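Local coordinates for putative spindle pole body component alp6 protein (Chaetomium thermophilum, PDB 6L7R) that probably binds gamma-tubulin and microtubule minus ends as part of a longer protein, here represented by its N-terminal helical piece, at residues A37-D40 / L41-L45; I98-L101 / L102-A106. All blocks are in the same frame, centred on the assembly; numbering follows the deposited sequence.

Interaction 1 (A37-D40 / L41-L45); sequences AVFD and LVRAL
F39 and R43, four residues apart on helix 29-47, carry the side-chain part of this contact, running side by side and pointing the same way. R43 bends back at chi2 and chi3, which brings NE to 3.5 Å from CZ of F39, while its CG lies 3.7 Å from F39 CE1. Ring and guanidinium planes stand 60° apart, which rules out a parallel stack. CG anti to the backbone N (chi1 -174°) sets the F39 ring beside the R43 chain, and N10, I13 and D14 of helix 6-20 also touch it; N10 OD1 accepts a weak hydrogen bond from R43 NE. An alanine in place of R43 would strip the long methylene chain from the phenyl ring and would probably leave N10 without this weak partner and the ring freer to turn. Another close-packed spot is the buried V42, whose CG2 sits 3.3 Å from V38 O, the carbonyl that accepts the V42 N hydrogen bond at 2.9 Å. The side chains of the two valines meet more loosely, with V38 CG1 and V42 CG2 4.3 Å apart. The solvent side is at A44, an exposed residue that adds only its CB, 3.6 Å from D40 O. D40 sends OD1 backward to Q36 NE2, in a hydrogen bond within the same helix, and also packs on an aromatic side chain of the partner protein. Four consecutive backbone bonds, from L41, V42, R43 and A44 back to A37, V38, F39 and D40, are the i+4 to i bonds of a regular alpha-helix, with F39 and R43 on the side that meets helix 6-20.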
loop_
_atom_site.group_PDB
_atom_site.type_symbol
_atom_site.label_atom_id
_atom_site.label_comp_id
_atom_site.label_asym_id
_atom_site.label_seq_id
_atom_site.Cartn_x
_atom_site.Cartn_y
_atom_site.Cartn_z
ATOM N N ALA A 37 1.757 -11.819 -15.995
ATOM C CA ALA A 37 2.453 -12.628 -14.998
ATOM C C ALA A 37 2.518 -11.901 -13.660
ATOM O O ALA A 37 2.372 -12.516 -12.591
ATOM C CB ALA A 37 3.865 -12.961 -15.493
ATOM N N VAL A 38 2.749 -10.594 -13.701
ATOM C CA VAL A 38 2.800 -9.825 -12.463
ATOM C C VAL A 38 1.414 -9.757 -11.843
ATOM O O VAL A 38 1.253 -9.918 -10.628
ATOM C CB VAL A 38 3.375 -8.421 -12.727
ATOM C CG1 VAL A 38 3.349 -7.599 -11.455
ATOM C CG2 VAL A 38 4.796 -8.525 -13.236
ATOM N N PHE A 39 0.392 -9.552 -12.674
ATOM C CA PHE A 39 -0.974 -9.468 -12.172
ATOM C C PHE A 39 -1.359 -10.747 -11.439
ATOM O O PHE A 39 -1.971 -10.701 -10.362
ATOM C CB PHE A 39 -1.933 -9.198 -13.331
ATOM C CG PHE A 39 -3.348 -8.964 -12.896
ATOM C CD1 PHE A 39 -4.263 -10.014 -12.860
ATOM C CD2 PHE A 39 -3.760 -7.701 -12.503
ATOM C CE1 PHE A 39 -5.582 -9.805 -12.445
ATOM C CE2 PHE A 39 -5.080 -7.479 -12.091
ATOM C CZ PHE A 39 -5.987 -8.537 -12.063
ATOM N N ASP A 40 -0.998 -11.897 -12.011
ATOM C CA ASP A 40 -1.333 -13.183 -11.415
ATOM C C ASP A 40 -0.603 -13.378 -10.096
ATOM O O ASP A 40 -1.166 -13.929 -9.141
ATOM C CB ASP A 40 -0.990 -14.313 -12.392
ATOM C CG ASP A 40 -1.965 -14.394 -13.556
ATOM O OD1 ASP A 40 -2.720 -13.418 -13.784
ATOM O OD2 ASP A 40 -1.965 -15.431 -14.250
ATOM N N LEU A 41 0.654 -12.933 -10.026
ATOM C CA LEU A 41 1.387 -12.972 -8.767
ATOM C C LEU A 41 0.713 -12.102 -7.714
ATOM O O LEU A 41 0.541 -12.521 -6.564
ATOM C CB LEU A 41 2.824 -12.514 -8.975
ATOM C CG LEU A 41 3.622 -12.420 -7.677
ATOM C CD1 LEU A 41 3.856 -13.805 -7.099
ATOM C CD2 LEU A 41 4.935 -11.697 -7.914
ATOM N N VAL A 42 0.333 -10.881 -8.085
ATOM C CA VAL A 42 -0.299 -9.997 -7.105
ATOM C C VAL A 42 -1.572 -10.638 -6.576
ATOM O O VAL A 42 -1.822 -10.659 -5.365
ATOM C CB VAL A 42 -0.577 -8.611 -7.714
ATOM C CG1 VAL A 42 -1.378 -7.742 -6.719
ATOM C CG2 VAL A 42 0.723 -7.919 -8.091
ATOM N N ARG A 43 -2.386 -11.204 -7.472
ATOM C CA ARG A 43 -3.619 -11.835 -7.014
ATOM C C ARG A 43 -3.322 -12.956 -6.030
ATOM O O ARG A 43 -3.995 -13.083 -5.001
ATOM C CB ARG A 43 -4.424 -12.361 -8.201
ATOM C CG ARG A 43 -4.970 -11.263 -9.094
ATOM C CD ARG A 43 -5.880 -10.313 -8.320
ATOM N NE ARG A 43 -7.058 -10.018 -9.119
ATOM C CZ ARG A 43 -8.136 -10.797 -9.156
ATOM N NH1 ARG A 43 -8.184 -11.903 -8.430
ATOM N NH2 ARG A 43 -9.163 -10.478 -9.920
ATOM N N ALA A 44 -2.299 -13.766 -6.315
ATOM C CA ALA A 44 -1.958 -14.859 -5.411
ATOM C C ALA A 44 -1.481 -14.324 -4.066
ATOM O O ALA A 44 -1.863 -14.845 -3.011
ATOM C CB ALA A 44 -0.891 -15.751 -6.049
ATOM N N LEU A 45 -0.632 -13.295 -4.088
ATOM C CA LEU A 45 -0.143 -12.710 -2.840
ATOM C C LEU A 45 -1.293 -12.210 -1.978
ATOM O O LEU A 45 -1.306 -12.425 -0.763
ATOM C CB LEU A 45 0.826 -11.567 -3.138
ATOM C CG LEU A 45 2.163 -11.998 -3.755
ATOM C CD1 LEU A 45 2.975 -10.804 -4.211
ATOM C CD2 LEU A 45 2.961 -12.840 -2.761
#

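Interaction 2 (I98-L101 / L102-A106); sequences ILYL and LHQLA
Y100 and Q104 meet one turn apart on helix 95-105, the two side chains crossing at an angle. The glutamine CG is 3.7 Å from Y100 CE2, and the amide plane is turned only 17° from the ring plane, so the two flat groups are nearly parallel while CG itself comes in at a slant. With CG beside its own backbone N (chi1 -65°), Q104 also presses on the backbone, CG lying 3.2 Å from Y100 O. The bend at chi2 (-73°) then brings the amide to the ring, with Q104 CD 3.8 Å from Y100 CE2. Q104 OE1 stays 3.9 Å from Y100 OH, which makes this end a van der Waals approach.

On another flank L101 and L105 make a purely apolar contact: their CD1 atoms are 3.8 Å apart, one side chain passing aslant the other. L101 reaches this place with CG anti to the backbone N, whereas L105 has CG anti to the carbonyl carbon, beside its backbone N. L99 CD2 and L102 CD1 touch more lightly at 4.5 Å.

Beneath these side chains, the backbone sets their spacing. L102, H103, Q104 and L105 donate to I98, L99, Y100 and L101 in turn, with H103 N to L99 O at 2.9 Å. Farther out, S51 and I53 pack on Y100, while A60 of helix 59-70 touches L99 and L63 and I64 touch H103. I98, L101, L102 and Q104 pack on apolar side chains of the partner protein, and Q104 O receives a weak hydrogen bond from a basic side chain there. The chemistry is therefore mainly apolar: across the two segments side chains meet through carbon contacts, while the polar bonding belongs to the backbone, consistent with a largely buried helix held between helix 59-70, nearby loops and the chain of another protein.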
loop_
_atom_site.group_PDB
_atom_site.type_symbol
_atom_site.label_atom_id
_atom_site.label_comp_id
_atom_site.label_asym_id
_atom_site.label_seq_id
_atom_site.Cartn_x
_atom_site.Cartn_y
_atom_site.Cartn_z
ATOM N N ILE A 98 -3.800 0.780 7.422
ATOM C CA ILE A 98 -2.875 1.619 6.673
ATOM C C ILE A 98 -1.594 1.825 7.471
ATOM O O ILE A 98 -0.486 1.747 6.926
ATOM C CB ILE A 98 -3.542 2.946 6.278
ATOM C CG1 ILE A 98 -4.890 2.653 5.601
ATOM C CG2 ILE A 98 -2.621 3.704 5.343
ATOM C CD1 ILE A 98 -5.858 3.825 5.503
ATOM N N LEU A 99 -1.718 2.040 8.779
ATOM C CA LEU A 99 -0.526 2.182 9.607
ATOM C C LEU A 99 0.251 0.874 9.678
ATOM O O LEU A 99 1.489 0.881 9.718
ATOM C CB LEU A 99 -0.905 2.666 11.005
ATOM C CG LEU A 99 -1.310 4.136 11.080
ATOM C CD1 LEU A 99 -1.765 4.438 12.476
ATOM C CD2 LEU A 99 -0.135 5.038 10.712
ATOM N N TYR A 100 -0.455 -0.258 9.705
ATOM C CA TYR A 100 0.234 -1.543 9.647
ATOM C C TYR A 100 1.046 -1.662 8.364
ATOM O O TYR A 100 2.204 -2.102 8.389
ATOM C CB TYR A 100 -0.769 -2.689 9.751
ATOM C CG TYR A 100 -0.101 -4.012 10.054
ATOM C CD1 TYR A 100 0.269 -4.336 11.352
ATOM C CD2 TYR A 100 0.175 -4.928 9.047
ATOM C CE1 TYR A 100 0.886 -5.524 11.643
ATOM C CE2 TYR A 100 0.799 -6.130 9.337
ATOM C CZ TYR A 100 1.145 -6.421 10.636
ATOM O OH TYR A 100 1.763 -7.611 10.947
ATOM N N LEU A 101 0.463 -1.242 7.239
ATOM C CA LEU A 101 1.184 -1.266 5.971
ATOM C C LEU A 101 2.463 -0.447 6.059
ATOM O O LEU A 101 3.540 -0.918 5.680
ATOM C CB LEU A 101 0.292 -0.739 4.844
ATOM C CG LEU A 101 1.062 -0.448 3.553
ATOM C CD1 LEU A 101 1.449 -1.762 2.875
ATOM C CD2 LEU A 101 0.281 0.448 2.612
ATOM N N LEU A 102 2.366 0.790 6.559
ATOM C CA LEU A 102 3.562 1.615 6.684
ATOM C C LEU A 102 4.609 0.957 7.577
ATOM O O LEU A 102 5.800 0.936 7.237
ATOM C CB LEU A 102 3.196 3.004 7.218
ATOM C CG LEU A 102 2.241 3.808 6.333
ATOM C CD1 LEU A 102 2.087 5.233 6.859
ATOM C CD2 LEU A 102 2.729 3.848 4.902
ATOM N N HIS A 103 4.191 0.399 8.718
ATOM C CA HIS A 103 5.155 -0.274 9.587
ATOM C C HIS A 103 5.879 -1.392 8.845
ATOM O O HIS A 103 7.093 -1.572 9.007
ATOM C CB HIS A 103 4.457 -0.833 10.822
ATOM C CG HIS A 103 5.282 -1.832 11.574
ATOM N ND1 HIS A 103 6.315 -1.470 12.413
ATOM C CD2 HIS A 103 5.234 -3.186 11.601
ATOM C CE1 HIS A 103 6.862 -2.556 12.932
ATOM N NE2 HIS A 103 6.224 -3.611 12.454
ATOM N N GLN A 104 5.152 -2.147 8.018
ATOM C CA GLN A 104 5.783 -3.251 7.293
ATOM C C GLN A 104 6.805 -2.749 6.278
ATOM O O GLN A 104 7.828 -3.401 6.046
ATOM C CB GLN A 104 4.712 -4.092 6.592
ATOM C CG GLN A 104 3.778 -4.805 7.544
ATOM C CD GLN A 104 4.443 -5.972 8.248
ATOM O OE1 GLN A 104 4.908 -5.849 9.385
ATOM N NE2 GLN A 104 4.496 -7.113 7.571
ATOM N N LEU A 105 6.532 -1.614 5.639
ATOM C CA LEU A 105 7.439 -1.026 4.663
ATOM C C LEU A 105 8.515 -0.153 5.292
ATOM O O LEU A 105 9.380 0.352 4.566
ATOM C CB LEU A 105 6.645 -0.210 3.636
ATOM C CG LEU A 105 5.639 -1.043 2.836
ATOM C CD1 LEU A 105 4.750 -0.164 1.975
ATOM C CD2 LEU A 105 6.373 -2.072 1.994
ATOM N N ALA A 106 8.495 0.028 6.609
ATOM C CA ALA A 106 9.466 0.912 7.248
ATOM C C ALA A 106 10.874 0.363 7.069
ATOM O O ALA A 106 11.093 -0.848 7.131
ATOM C CB ALA A 106 9.149 1.072 8.736
#

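From the N terminus, helix 6-20 precedes helix 29-47, on which interaction 1 sits; the chain then passes through helices 59-70 and 76-88 before reaching interaction 2 on helix 95-105. Each contact joins residues one turn apart within one helix, so neither closes a long loop, and the two follow in series without nesting or crossing. Their centres lie 21 Å apart, and their nearest atoms remain about 11 Å from each other. Interaction 1 faces helix 6-20, whereas interaction 2 faces helix 59-70 and the loop residues S51 and I53. What they share is the partner protein, which packs against both helices.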